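Local coordinates for probable ATP-dependent kinase TDA10 (Saccharomyces cerevisiae, PDB 1ODF), which probably acts as an ATP-dependent kinase of the GLYK family, resembling bacterial pantothenate kinase in structure, with a substrate that is not yet known, at residues F162-I168 and N186-F190; I202-V208 and L265-L271; V217-L222 and V241-D246. One frame throughout, in Å; residues are numbered along the deposited sequence.

Contact 1 (F162-I168 and N186-F190); sequences FLGFNPI and NAKLF
Pro167 and Asn186 bring the two backbones closest, with CA atoms 5.3 Å apart, where the extended end of 162-168 passes a helical turn of 186-190. Phe162 to Phe165 form a type II beta turn, closed by Phe165 N on Phe162 O, with Gly164 at a positive phi. Asn186 grips the backbone of Ile168 at both ends. Its OD1 takes the Ile168 amide, N to OD1 2.7 Å, while its ND2 donates almost straight (173°) to Ile168 O at 3.1 Å. Both bonds use lone pairs in their carbonyl planes, and together they fix the rotation of the amide, which extends from the helix with CG anti to the backbone N (chi1 180°). Leu189 enters the bend of the loop: its CD2 lies 3.6 Å from Pro167 N and also meets Phe165 CB, while its CD1 is 4.0 Å from Phe162 CD1. Beside it, the proline ring sets CD against Leu189 CG, and Pro167 CG points at the edge of the Phe190 ring, 4.2 Å from Phe190 CD1. The contact joins the loop following strand 155-160 to helix 182-195; helix 249-262 closes in with Tyr255, whose OH also bonds Asn186 OD1, and Phe259, whose ring meets that of Phe165.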
ATOM      1  N   PHE A 162       0.191   2.139   3.680  1.00 31.24           N
ATOM      2  CA  PHE A 162      -0.861   3.019   4.193  1.00 30.88           C
ATOM      3  C   PHE A 162      -2.230   2.873   3.502  1.00 29.71           C
ATOM      4  O   PHE A 162      -3.112   3.719   3.670  1.00 30.07           O
ATOM      5  CB  PHE A 162      -0.401   4.478   4.111  1.00 31.26           C
ATOM      6  CG  PHE A 162      -0.240   4.987   2.701  1.00 31.60           C
ATOM      7  CD1 PHE A 162      -1.288   5.656   2.061  1.00 29.19           C
ATOM      8  CD2 PHE A 162       0.955   4.801   2.013  1.00 31.83           C
ATOM      9  CE1 PHE A 162      -1.146   6.136   0.752  1.00 30.78           C
ATOM     10  CE2 PHE A 162       1.113   5.277   0.697  1.00 33.32           C
ATOM     11  CZ  PHE A 162       0.058   5.947   0.065  1.00 31.63           C
ATOM     12  N   LEU A 163      -2.413   1.811   2.731  1.00 28.01           N
ATOM     13  CA  LEU A 163      -3.682   1.608   2.058  1.00 29.24           C
ATOM     14  C   LEU A 163      -4.789   1.370   3.088  1.00 30.60           C
ATOM     15  O   LEU A 163      -4.664   0.520   3.978  1.00 29.03           O
ATOM     16  CB  LEU A 163      -3.600   0.417   1.104  1.00 29.09           C
ATOM     17  CG  LEU A 163      -2.555   0.447  -0.018  1.00 30.52           C
ATOM     18  CD1 LEU A 163      -2.809  -0.714  -0.972  1.00 29.50           C
ATOM     19  CD2 LEU A 163      -2.622   1.763  -0.768  1.00 28.97           C
ATOM     20  N   GLY A 164      -5.873   2.129   2.969  1.00 28.94           N
ATOM     21  CA  GLY A 164      -6.969   1.963   3.903  1.00 31.13           C
ATOM     22  C   GLY A 164      -7.054   3.082   4.927  1.00 32.06           C
ATOM     23  O   GLY A 164      -8.112   3.285   5.525  1.00 31.73           O
ATOM     24  N   PHE A 165      -5.951   3.800   5.140  1.00 32.83           N
ATOM     25  CA  PHE A 165      -5.946   4.911   6.092  1.00 33.51           C
ATOM     26  C   PHE A 165      -6.893   5.982   5.570  1.00 33.33           C
ATOM     27  O   PHE A 165      -6.947   6.245   4.365  1.00 34.22           O
ATOM     28  CB  PHE A 165      -4.541   5.517   6.227  1.00 33.46           C
ATOM     29  CG  PHE A 165      -3.531   4.607   6.872  1.00 34.53           C
ATOM     30  CD1 PHE A 165      -3.842   3.278   7.167  1.00 33.13           C
ATOM     31  CD2 PHE A 165      -2.239   5.072   7.143  1.00 34.80           C
ATOM     32  CE1 PHE A 165      -2.878   2.420   7.717  1.00 32.73           C
ATOM     33  CE2 PHE A 165      -1.269   4.227   7.691  1.00 32.46           C
ATOM     34  CZ  PHE A 165      -1.591   2.895   7.977  1.00 32.92           C
ATOM     35  N   ASN A 166      -7.635   6.608   6.472  1.00 33.38           N
ATOM     36  CA  ASN A 166      -8.568   7.652   6.069  1.00 35.53           C
ATOM     37  C   ASN A 166      -8.271   8.992   6.731  1.00 34.38           C
ATOM     38  O   ASN A 166      -7.945   9.064   7.920  1.00 32.47           O
ATOM     39  CB  ASN A 166     -10.014   7.234   6.363  1.00 34.68           C
ATOM     40  CG  ASN A 166     -10.466   6.046   5.505  1.00 34.95           C
ATOM     41  OD1 ASN A 166     -10.330   6.059   4.286  1.00 33.72           O
ATOM     42  ND2 ASN A 166     -11.005   5.025   6.149  1.00 36.06           N
ATOM     43  N   PRO A 167      -8.385  10.074   5.956  1.00 33.40           N
ATOM     44  CA  PRO A 167      -8.127  11.421   6.460  1.00 31.99           C
ATOM     45  C   PRO A 167      -9.032  11.846   7.599  1.00 34.15           C
ATOM     46  O   PRO A 167     -10.197  11.438   7.678  1.00 30.88           O
ATOM     47  CB  PRO A 167      -8.307  12.294   5.216  1.00 32.04           C
ATOM     48  CG  PRO A 167      -9.281  11.509   4.380  1.00 33.75           C
ATOM     49  CD  PRO A 167      -8.766  10.105   4.533  1.00 31.53           C
ATOM     50  N   ILE A 168      -8.469  12.639   8.507  1.00 35.37           N
ATOM     51  CA  ILE A 168      -9.231  13.181   9.620  1.00 38.74           C
ATOM     52  C   ILE A 168     -10.077  14.243   8.936  1.00 40.32           C
ATOM     53  O   ILE A 168      -9.549  15.078   8.202  1.00 42.14           O
ATOM     54  CB  ILE A 168      -8.321  13.863  10.649  1.00 40.49           C
ATOM     55  CG1 ILE A 168      -7.258  12.872  11.147  1.00 39.33           C
ATOM     56  CG2 ILE A 168      -9.165  14.393  11.803  1.00 40.12           C
ATOM     57  CD1 ILE A 168      -7.840  11.583  11.721  1.00 42.24           C
ATOM     58  N   ASN A 186      -2.306  14.681   5.815  1.00 41.30           N
ATOM     59  CA  ASN A 186      -3.698  14.295   6.007  1.00 40.40           C
ATOM     60  C   ASN A 186      -4.559  14.748   4.824  1.00 39.98           C
ATOM     61  O   ASN A 186      -5.432  14.014   4.374  1.00 39.29           O
ATOM     62  CB  ASN A 186      -4.235  14.914   7.303  1.00 39.39           C
ATOM     63  CG  ASN A 186      -5.684  14.557   7.564  1.00 40.45           C
ATOM     64  OD1 ASN A 186      -6.013  13.399   7.833  1.00 40.93           O
ATOM     65  ND2 ASN A 186      -6.560  15.548   7.478  1.00 39.77           N
ATOM     66  N   ALA A 187      -4.313  15.957   4.323  1.00 40.17           N
ATOM     67  CA  ALA A 187      -5.078  16.476   3.188  1.00 39.38           C
ATOM     68  C   ALA A 187      -4.767  15.656   1.949  1.00 38.94           C
ATOM     69  O   ALA A 187      -5.656  15.340   1.149  1.00 38.67           O
ATOM     70  CB  ALA A 187      -4.737  17.931   2.939  1.00 38.27           C
ATOM     71  N   LYS A 188      -3.492  15.324   1.800  1.00 37.64           N
ATOM     72  CA  LYS A 188      -3.016  14.533   0.676  1.00 36.81           C
ATOM     73  C   LYS A 188      -3.592  13.113   0.696  1.00 34.63           C
ATOM     74  O   LYS A 188      -3.920  12.559  -0.348  1.00 34.49           O
ATOM     75  CB  LYS A 188      -1.484  14.473   0.703  1.00 38.38           C
ATOM     76  CG  LYS A 188      -0.801  15.791   0.400  1.00 39.44           C
ATOM     77  CD  LYS A 188      -1.136  16.246  -1.018  1.00 42.93           C
ATOM     78  CE  LYS A 188      -0.319  17.453  -1.442  1.00 43.41           C
ATOM     79  NZ  LYS A 188      -0.544  17.768  -2.885  1.00 50.05           N
ATOM     80  N   LEU A 189      -3.717  12.531   1.884  1.00 32.54           N
ATOM     81  CA  LEU A 189      -4.250  11.178   2.016  1.00 32.81           C
ATOM     82  C   LEU A 189      -5.644  11.069   1.380  1.00 35.04           C
ATOM     83  O   LEU A 189      -6.039  10.008   0.889  1.00 33.29           O
ATOM     84  CB  LEU A 189      -4.314  10.776   3.498  1.00 30.45           C
ATOM     85  CG  LEU A 189      -4.899   9.386   3.812  1.00 29.62           C
ATOM     86  CD1 LEU A 189      -4.072   8.312   3.112  1.00 28.81           C
ATOM     87  CD2 LEU A 189      -4.935   9.140   5.321  1.00 28.75           C
ATOM     88  N   PHE A 190      -6.378  12.179   1.387  1.00 34.82           N
ATOM     89  CA  PHE A 190      -7.721  12.219   0.831  1.00 36.15           C
ATOM     90  C   PHE A 190      -7.820  11.663  -0.592  1.00 35.85           C
ATOM     91  O   PHE A 190      -8.689  10.838  -0.880  1.00 34.53           O
ATOM     92  CB  PHE A 190      -8.255  13.655   0.838  1.00 38.24           C
ATOM     93  CG  PHE A 190      -9.632  13.783   0.247  1.00 40.31           C
ATOM     94  CD1 PHE A 190     -10.742  13.285   0.925  1.00 41.07           C
ATOM     95  CD2 PHE A 190      -9.810  14.327  -1.023  1.00 41.46           C
ATOM     96  CE1 PHE A 190     -12.012  13.322   0.345  1.00 40.24           C
ATOM     97  CE2 PHE A 190     -11.072  14.366  -1.611  1.00 40.42           C
ATOM     98  CZ  PHE A 190     -12.173  13.863  -0.928  1.00 39.83           C
TER

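Contact 2 (I202-V208 and L265-L271); sequences IKSLGIV and LGSIATL
Ser204 and Ser267 are linked twice, the hydroxyl of each accepting the backbone amide of the other. Ser204 N donates to Ser267 OG at 3.1 Å, and Ser267 N returns a bond of 3.1 Å to Ser204 OG; a chi1 of 59°, which sets OG between its own backbone N and carbonyl carbon, brings it to the Ser267 amide. Ser204 O accepts Ile268 N at 2.9 Å, so Ser204 is tied to the loop by three bonds. An alanine here would probably leave the Ser267 N-H without this partner and the loop less tightly held. The Ile268 side chain lies against Ser204 and Leu205: CB is 3.9 Å from Leu205 CD2, CG2 grazes the same methyl, CG1 lies 3.7 Å from Ser204 O, and CD1 ends near Ser204 N and the CB of Lys203. Beyond it the chains run as parallel strands, 17° apart in direction, two neighbours in the central sheet of a P-loop kinase; strand 32-37, on the other flank of 204-211, leads into the probable ATP-binding loop. Gly206 N bonds Ala269 O, Gly206 O takes Leu271 N at 2.8 Å, and Val208 N reaches Leu271 O at 2.7 Å. The loop folds directly over Gly206, where a CB would collide with Gly266 N, and Thr270 OG1 accepts Gly266 N to pin the loop there. Val208 CG2 packs on Leu265 CD2 and Thr270 CG2, on the sheet face that helix 249-262 covers with Phe259 and Val260. Leu205, Ile207, Ala269 and Leu271 line the other face, where Leu205 and Ile207 meet helix 8-24.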
ATOM      1  N   ILE A 202     -15.582   0.863  -6.406  1.00 40.84           N
ATOM      2  CA  ILE A 202     -14.573  -0.164  -6.213  1.00 38.03           C
ATOM      3  C   ILE A 202     -14.996  -1.308  -5.294  1.00 34.78           C
ATOM      4  O   ILE A 202     -15.302  -1.103  -4.128  1.00 31.45           O
ATOM      5  CB  ILE A 202     -13.258   0.469  -5.716  1.00 40.95           C
ATOM      6  CG1 ILE A 202     -12.576   1.170  -6.896  1.00 40.77           C
ATOM      7  CG2 ILE A 202     -12.337  -0.591  -5.096  1.00 39.92           C
ATOM      8  CD1 ILE A 202     -11.274   1.837  -6.549  1.00 44.19           C
ATOM      9  N   LYS A 203     -15.021  -2.517  -5.850  1.00 33.73           N
ATOM     10  CA  LYS A 203     -15.388  -3.716  -5.099  1.00 32.98           C
ATOM     11  C   LYS A 203     -14.102  -4.455  -4.789  1.00 32.76           C
ATOM     12  O   LYS A 203     -13.298  -4.720  -5.691  1.00 29.85           O
ATOM     13  CB  LYS A 203     -16.365  -4.574  -5.905  1.00 34.77           C
ATOM     14  CG  LYS A 203     -17.743  -3.935  -5.960  1.00 36.13           C
ATOM     15  CD  LYS A 203     -18.251  -3.700  -4.542  1.00 39.13           C
ATOM     16  CE  LYS A 203     -19.405  -2.727  -4.496  1.00 45.26           C
ATOM     17  NZ  LYS A 203     -19.838  -2.462  -3.087  1.00 47.96           N
ATOM     18  N   SER A 204     -13.926  -4.813  -3.515  1.00 29.94           N
ATOM     19  CA  SER A 204     -12.671  -5.409  -3.096  1.00 30.11           C
ATOM     20  C   SER A 204     -12.650  -6.314  -1.872  1.00 31.50           C
ATOM     21  O   SER A 204     -13.574  -6.341  -1.050  1.00 29.96           O
ATOM     22  CB  SER A 204     -11.701  -4.271  -2.807  1.00 25.93           C
ATOM     23  OG  SER A 204     -12.270  -3.458  -1.783  1.00 24.33           O
ATOM     24  N   LEU A 205     -11.536  -7.027  -1.767  1.00 31.69           N
ATOM     25  CA  LEU A 205     -11.243  -7.906  -0.650  1.00 32.56           C
ATOM     26  C   LEU A 205      -9.998  -7.271  -0.034  1.00 33.17           C
ATOM     27  O   LEU A 205      -9.122  -6.780  -0.753  1.00 33.08           O
ATOM     28  CB  LEU A 205     -10.933  -9.324  -1.135  1.00 32.20           C
ATOM     29  CG  LEU A 205     -12.126 -10.044  -1.751  1.00 30.27           C
ATOM     30  CD1 LEU A 205     -11.682 -11.401  -2.262  1.00 30.43           C
ATOM     31  CD2 LEU A 205     -13.228 -10.175  -0.702  1.00 31.62           C
ATOM     32  N   GLY A 206      -9.928  -7.263   1.291  1.00 33.86           N
ATOM     33  CA  GLY A 206      -8.789  -6.654   1.938  1.00 31.37           C
ATOM     34  C   GLY A 206      -7.987  -7.592   2.804  1.00 31.38           C
ATOM     35  O   GLY A 206      -8.543  -8.466   3.466  1.00 33.64           O
ATOM     36  N   ILE A 207      -6.672  -7.408   2.782  1.00 31.00           N
ATOM     37  CA  ILE A 207      -5.749  -8.201   3.584  1.00 31.21           C
ATOM     38  C   ILE A 207      -5.014  -7.193   4.455  1.00 31.40           C
ATOM     39  O   ILE A 207      -4.236  -6.377   3.959  1.00 29.07           O
ATOM     40  CB  ILE A 207      -4.697  -8.931   2.727  1.00 33.85           C
ATOM     41  CG1 ILE A 207      -5.362  -9.614   1.515  1.00 31.44           C
ATOM     42  CG2 ILE A 207      -3.921  -9.919   3.621  1.00 30.23           C
ATOM     43  CD1 ILE A 207      -6.289 -10.734   1.864  1.00 36.97           C
ATOM     44  N   VAL A 208      -5.271  -7.250   5.753  1.00 32.26           N
ATOM     45  CA  VAL A 208      -4.658  -6.320   6.678  1.00 33.35           C
ATOM     46  C   VAL A 208      -3.704  -6.992   7.644  1.00 34.87           C
ATOM     47  O   VAL A 208      -4.047  -7.986   8.294  1.00 33.88           O
ATOM     48  CB  VAL A 208      -5.736  -5.555   7.490  1.00 33.69           C
ATOM     49  CG1 VAL A 208      -5.066  -4.662   8.551  1.00 32.54           C
ATOM     50  CG2 VAL A 208      -6.588  -4.709   6.546  1.00 32.43           C
ATOM     51  N   LEU A 265     -11.061  -2.348   4.898  1.00 33.66           N
ATOM     52  CA  LEU A 265     -10.196  -2.024   3.772  1.00 32.97           C
ATOM     53  C   LEU A 265     -10.899  -2.609   2.542  1.00 31.55           C
ATOM     54  O   LEU A 265     -10.922  -2.005   1.473  1.00 29.44           O
ATOM     55  CB  LEU A 265      -8.812  -2.663   3.946  1.00 29.62           C
ATOM     56  CG  LEU A 265      -7.894  -2.603   2.718  1.00 31.65           C
ATOM     57  CD1 LEU A 265      -7.636  -1.152   2.325  1.00 27.99           C
ATOM     58  CD2 LEU A 265      -6.589  -3.328   3.014  1.00 29.41           C
ATOM     59  N   GLY A 266     -11.483  -3.793   2.718  1.00 32.15           N
ATOM     60  CA  GLY A 266     -12.202  -4.441   1.637  1.00 32.51           C
ATOM     61  C   GLY A 266     -13.687  -4.127   1.725  1.00 33.42           C
ATOM     62  O   GLY A 266     -14.270  -4.163   2.816  1.00 33.39           O
ATOM     63  N   SER A 267     -14.307  -3.819   0.589  1.00 33.45           N
ATOM     64  CA  SER A 267     -15.734  -3.514   0.572  1.00 34.81           C
ATOM     65  C   SER A 267     -16.590  -4.780   0.719  1.00 36.24           C
ATOM     66  O   SER A 267     -17.697  -4.728   1.244  1.00 37.50           O
ATOM     67  CB  SER A 267     -16.119  -2.781  -0.716  1.00 34.42           C
ATOM     68  OG  SER A 267     -16.196  -3.671  -1.817  1.00 40.24           O
ATOM     69  N   ILE A 268     -16.079  -5.921   0.268  1.00 35.13           N
ATOM     70  CA  ILE A 268     -16.834  -7.164   0.375  1.00 34.03           C
ATOM     71  C   ILE A 268     -16.478  -7.921   1.648  1.00 34.55           C
ATOM     72  O   ILE A 268     -17.357  -8.326   2.403  1.00 35.78           O
ATOM     73  CB  ILE A 268     -16.569  -8.077  -0.816  1.00 32.65           C
ATOM     74  CG1 ILE A 268     -16.959  -7.360  -2.114  1.00 34.19           C
ATOM     75  CG2 ILE A 268     -17.328  -9.378  -0.634  1.00 33.86           C
ATOM     76  CD1 ILE A 268     -16.544  -8.083  -3.365  1.00 31.44           C
ATOM     77  N   ALA A 269     -15.185  -8.121   1.876  1.00 32.49           N
ATOM     78  CA  ALA A 269     -14.721  -8.819   3.070  1.00 33.03           C
ATOM     79  C   ALA A 269     -13.279  -8.409   3.345  1.00 31.61           C
ATOM     80  O   ALA A 269     -12.568  -7.943   2.446  1.00 29.77           O
ATOM     81  CB  ALA A 269     -14.820 -10.342   2.881  1.00 28.59           C
ATOM     82  N   THR A 270     -12.860  -8.570   4.595  1.00 31.56           N
ATOM     83  CA  THR A 270     -11.508  -8.220   4.995  1.00 33.70           C
ATOM     84  C   THR A 270     -10.926  -9.248   5.952  1.00 35.92           C
ATOM     85  O   THR A 270     -11.594  -9.710   6.886  1.00 37.80           O
ATOM     86  CB  THR A 270     -11.446  -6.836   5.688  1.00 33.57           C
ATOM     87  OG1 THR A 270     -11.869  -5.812   4.777  1.00 33.26           O
ATOM     88  CG2 THR A 270     -10.014  -6.528   6.131  1.00 34.10           C
ATOM     89  N   LEU A 271      -9.677  -9.615   5.694  1.00 35.28           N
ATOM     90  CA  LEU A 271      -8.955 -10.549   6.538  1.00 35.46           C
ATOM     91  C   LEU A 271      -7.911  -9.739   7.299  1.00 36.36           C
ATOM     92  O   LEU A 271      -7.090  -9.056   6.686  1.00 37.71           O
ATOM     93  CB  LEU A 271      -8.254 -11.619   5.695  1.00 34.04           C
ATOM     94  CG  LEU A 271      -7.185 -12.465   6.416  1.00 33.41           C
ATOM     95  CD1 LEU A 271      -7.840 -13.345   7.457  1.00 30.62           C
ATOM     96  CD2 LEU A 271      -6.427 -13.326   5.401  1.00 34.09           C
TER

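Contact 3 (V217-L222 and V241-D246)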
ATOM      1  N   VAL A 217       8.466  -1.764  13.823  1.00 49.61           N
ATOM      2  CA  VAL A 217       8.879  -1.190  12.553  1.00 48.95           C
ATOM      3  C   VAL A 217      10.338  -0.735  12.600  1.00 47.70           C
ATOM      4  O   VAL A 217      11.080  -0.959  11.647  1.00 46.09           O
ATOM      5  CB  VAL A 217       7.958  -0.006  12.147  1.00 48.00           C
ATOM      6  CG1 VAL A 217       8.501   0.693  10.905  1.00 49.42           C
ATOM      7  CG2 VAL A 217       6.555  -0.525  11.866  1.00 47.69           C
ATOM      8  N   TYR A 218      10.749  -0.100  13.696  1.00 47.52           N
ATOM      9  CA  TYR A 218      12.139   0.339  13.817  1.00 47.29           C
ATOM     10  C   TYR A 218      13.020  -0.894  13.728  1.00 48.21           C
ATOM     11  O   TYR A 218      13.966  -0.948  12.936  1.00 47.12           O
ATOM     12  CB  TYR A 218      12.401   1.033  15.157  1.00 46.52           C
ATOM     13  CG  TYR A 218      11.791   2.408  15.286  1.00 46.70           C
ATOM     14  CD1 TYR A 218      10.552   2.587  15.907  1.00 48.07           C
ATOM     15  CD2 TYR A 218      12.451   3.532  14.791  1.00 45.46           C
ATOM     16  CE1 TYR A 218       9.990   3.854  16.032  1.00 46.78           C
ATOM     17  CE2 TYR A 218      11.897   4.806  14.907  1.00 45.91           C
ATOM     18  CZ  TYR A 218      10.667   4.958  15.530  1.00 46.25           C
ATOM     19  OH  TYR A 218      10.103   6.207  15.637  1.00 45.51           O
ATOM     20  N   GLY A 219      12.690  -1.890  14.543  1.00 48.51           N
ATOM     21  CA  GLY A 219      13.452  -3.123  14.553  1.00 49.53           C
ATOM     22  C   GLY A 219      13.614  -3.733  13.177  1.00 50.46           C
ATOM     23  O   GLY A 219      14.730  -4.021  12.750  1.00 51.20           O
ATOM     24  N   TRP A 220      12.501  -3.925  12.477  1.00 50.98           N
ATOM     25  CA  TRP A 220      12.532  -4.518  11.147  1.00 51.48           C
ATOM     26  C   TRP A 220      13.408  -3.760  10.152  1.00 51.50           C
ATOM     27  O   TRP A 220      14.063  -4.370   9.310  1.00 49.94           O
ATOM     28  CB  TRP A 220      11.114  -4.639  10.593  1.00 52.74           C
ATOM     29  CG  TRP A 220      10.216  -5.523  11.405  1.00 53.45           C
ATOM     30  CD1 TRP A 220      10.588  -6.602  12.155  1.00 54.38           C
ATOM     31  CD2 TRP A 220       8.787  -5.452  11.489  1.00 53.77           C
ATOM     32  NE1 TRP A 220       9.481  -7.210  12.695  1.00 54.45           N
ATOM     33  CE2 TRP A 220       8.362  -6.526  12.303  1.00 53.76           C
ATOM     34  CE3 TRP A 220       7.824  -4.587  10.954  1.00 53.59           C
ATOM     35  CZ2 TRP A 220       7.015  -6.759  12.594  1.00 53.48           C
ATOM     36  CZ3 TRP A 220       6.482  -4.820  11.244  1.00 53.80           C
ATOM     37  CH2 TRP A 220       6.093  -5.899  12.058  1.00 52.80           C
ATOM     38  N   ARG A 221      13.426  -2.436  10.236  1.00 52.25           N
ATOM     39  CA  ARG A 221      14.251  -1.674   9.308  1.00 55.05           C
ATOM     40  C   ARG A 221      15.721  -1.647   9.742  1.00 55.87           C
ATOM     41  O   ARG A 221      16.618  -1.539   8.902  1.00 56.25           O
ATOM     42  CB  ARG A 221      13.722  -0.248   9.151  1.00 55.72           C
ATOM     43  CG  ARG A 221      14.417   0.518   8.027  1.00 59.48           C
ATOM     44  CD  ARG A 221      14.387  -0.282   6.718  1.00 60.95           C
ATOM     45  NE  ARG A 221      15.364   0.212   5.750  1.00 64.79           N
ATOM     46  CZ  ARG A 221      15.137   1.184   4.870  1.00 65.87           C
ATOM     47  NH1 ARG A 221      16.100   1.561   4.039  1.00 66.73           N
ATOM     48  NH2 ARG A 221      13.946   1.760   4.800  1.00 66.94           N
ATOM     49  N   LEU A 222      15.966  -1.746  11.046  1.00 56.03           N
ATOM     50  CA  LEU A 222      17.332  -1.762  11.564  1.00 57.06           C
ATOM     51  C   LEU A 222      17.998  -3.041  11.080  1.00 58.45           C
ATOM     52  O   LEU A 222      19.176  -3.046  10.714  1.00 58.88           O
ATOM     53  CB  LEU A 222      17.337  -1.728  13.097  1.00 55.63           C
ATOM     54  CG  LEU A 222      17.167  -0.355  13.755  1.00 56.93           C
ATOM     55  CD1 LEU A 222      16.687  -0.518  15.193  1.00 57.13           C
ATOM     56  CD2 LEU A 222      18.486   0.408  13.698  1.00 55.52           C
ATOM     57  N   VAL A 241      18.416   5.570  10.406  1.00 56.09           N
ATOM     58  CA  VAL A 241      17.314   4.634  10.248  1.00 53.96           C
ATOM     59  C   VAL A 241      16.178   5.107  11.143  1.00 52.67           C
ATOM     60  O   VAL A 241      15.010   5.013  10.775  1.00 52.42           O
ATOM     61  CB  VAL A 241      17.733   3.194  10.625  1.00 52.36           C
ATOM     62  CG1 VAL A 241      16.524   2.273  10.625  1.00 50.66           C
ATOM     63  CG2 VAL A 241      18.757   2.688   9.629  1.00 50.91           C
ATOM     64  N   HIS A 242      16.522   5.630  12.313  1.00 51.44           N
ATOM     65  CA  HIS A 242      15.503   6.132  13.220  1.00 51.38           C
ATOM     66  C   HIS A 242      14.854   7.360  12.616  1.00 49.53           C
ATOM     67  O   HIS A 242      13.643   7.538  12.698  1.00 48.87           O
ATOM     68  CB  HIS A 242      16.097   6.482  14.586  1.00 51.80           C
ATOM     69  CG  HIS A 242      15.952   5.386  15.592  1.00 55.50           C
ATOM     70  ND1 HIS A 242      16.692   4.224  15.537  1.00 57.92           N
ATOM     71  CD2 HIS A 242      15.096   5.241  16.631  1.00 55.94           C
ATOM     72  CE1 HIS A 242      16.295   3.407  16.497  1.00 58.27           C
ATOM     73  NE2 HIS A 242      15.327   3.999  17.173  1.00 58.07           N
ATOM     74  N   ALA A 243      15.674   8.203  12.005  1.00 47.42           N
ATOM     75  CA  ALA A 243      15.185   9.419  11.382  1.00 46.76           C
ATOM     76  C   ALA A 243      14.269   9.048  10.222  1.00 45.37           C
ATOM     77  O   ALA A 243      13.258   9.709   9.978  1.00 45.00           O
ATOM     78  CB  ALA A 243      16.362  10.267  10.887  1.00 47.45           C
ATOM     79  N   PHE A 244      14.635   7.986   9.514  1.00 43.17           N
ATOM     80  CA  PHE A 244      13.848   7.516   8.385  1.00 42.82           C
ATOM     81  C   PHE A 244      12.471   7.067   8.862  1.00 43.25           C
ATOM     82  O   PHE A 244      11.453   7.557   8.373  1.00 41.40           O
ATOM     83  CB  PHE A 244      14.541   6.339   7.687  1.00 40.90           C
ATOM     84  CG  PHE A 244      13.746   5.764   6.539  1.00 40.88           C
ATOM     85  CD1 PHE A 244      13.758   6.375   5.286  1.00 40.58           C
ATOM     86  CD2 PHE A 244      12.944   4.634   6.723  1.00 39.47           C
ATOM     87  CE1 PHE A 244      12.981   5.869   4.231  1.00 37.71           C
ATOM     88  CE2 PHE A 244      12.167   4.128   5.679  1.00 37.94           C
ATOM     89  CZ  PHE A 244      12.187   4.749   4.430  1.00 36.56           C
ATOM     90  N   VAL A 245      12.453   6.139   9.818  1.00 42.93           N
ATOM     91  CA  VAL A 245      11.207   5.606  10.355  1.00 43.31           C
ATOM     92  C   VAL A 245      10.356   6.679  11.030  1.00 44.99           C
ATOM     93  O   VAL A 245       9.133   6.664  10.916  1.00 45.39           O
ATOM     94  CB  VAL A 245      11.483   4.444  11.348  1.00 42.48           C
ATOM     95  CG1 VAL A 245      10.172   3.877  11.889  1.00 38.58           C
ATOM     96  CG2 VAL A 245      12.271   3.348  10.644  1.00 40.03           C
ATOM     97  N   ASP A 246      11.002   7.615  11.718  1.00 45.24           N
ATOM     98  CA  ASP A 246      10.288   8.691  12.395  1.00 46.59           C
ATOM     99  C   ASP A 246       9.379   9.444  11.425  1.00 46.79           C
ATOM    100  O   ASP A 246       8.383  10.040  11.830  1.00 45.25           O
ATOM    101  CB  ASP A 246      11.282   9.674  13.039  1.00 47.02           C
ATOM    102  CG  ASP A 246      11.860   9.154  14.355  1.00 49.40           C
ATOM    103  OD1 ASP A 246      12.796   9.782  14.896  1.00 51.51           O
ATOM    104  OD2 ASP A 246      11.380   8.120  14.854  1.00 50.45           O
TER
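The Tyr218 ring is held between Val245 and His242. Val245 CG1 sits over one face as a CH-pi contact, 3.7 Å from the ring centroid; on the other side the His242 ring forms an offset stack, centroids 4.8 Å apart and planes inclined by 26°. At the edge of the tyrosine, Asp246 OD2 lies in the ring plane and accepts a hydrogen bond from Tyr218 OH, with the carboxylate turned steeply against the ring; the modelled separation is very short and doubtful. On the other flank of Val245, Arg221 makes a cation-pi contact with Phe244: CZ is 4.7 Å from the centroid, over the face, but the guanidinium stands steeply on the ring and NH2 leads. Arg221 leaves the helix with CG opposite its amide N (chi1 -171°), which brings CG to 3.8 Å from Val241 CG1. Val241 CG1 also meets Leu222 CD2, and Val217 CG1 packs on Val245 CG1 at 3.7 Å. In this helix-loop-helix pair, 216-232 with 238-246, one face of each packs, the segment axes approaching to 9.9 Å with N-to-C directions 132° apart. Met236 of the connecting loop touches Arg221, Val241 and Phe244; Met249 of helix 249-262 packs on Val217 and Tyr218.

In the fold
Contacts 1 and 2, with centres about 17 Å apart, touch directly: Leu265 CD1 of contact 2 packs on Gly164 CA of contact 1 at 3.6 Å. Contact 3 stands apart, its centre about 22 Å from that of contact 1 and 28 Å from that of contact 2, yet it is nested in the chain between the two segments of contact 2, helix 216-232 following directly on strand 204-211. Each has a side chain near the probable ATP-binding P-loop. Val217 of contact 3 touches Pro39, about 4 Å between side chains; Phe165 of contact 1, about 7 Å from Pro39, and Val208 of contact 2, about 6 Å from Gly38, do not touch the loop. A sulfate ion, probably from the crystallisation liquor, lies about 4 Å from the Phe244 side chain.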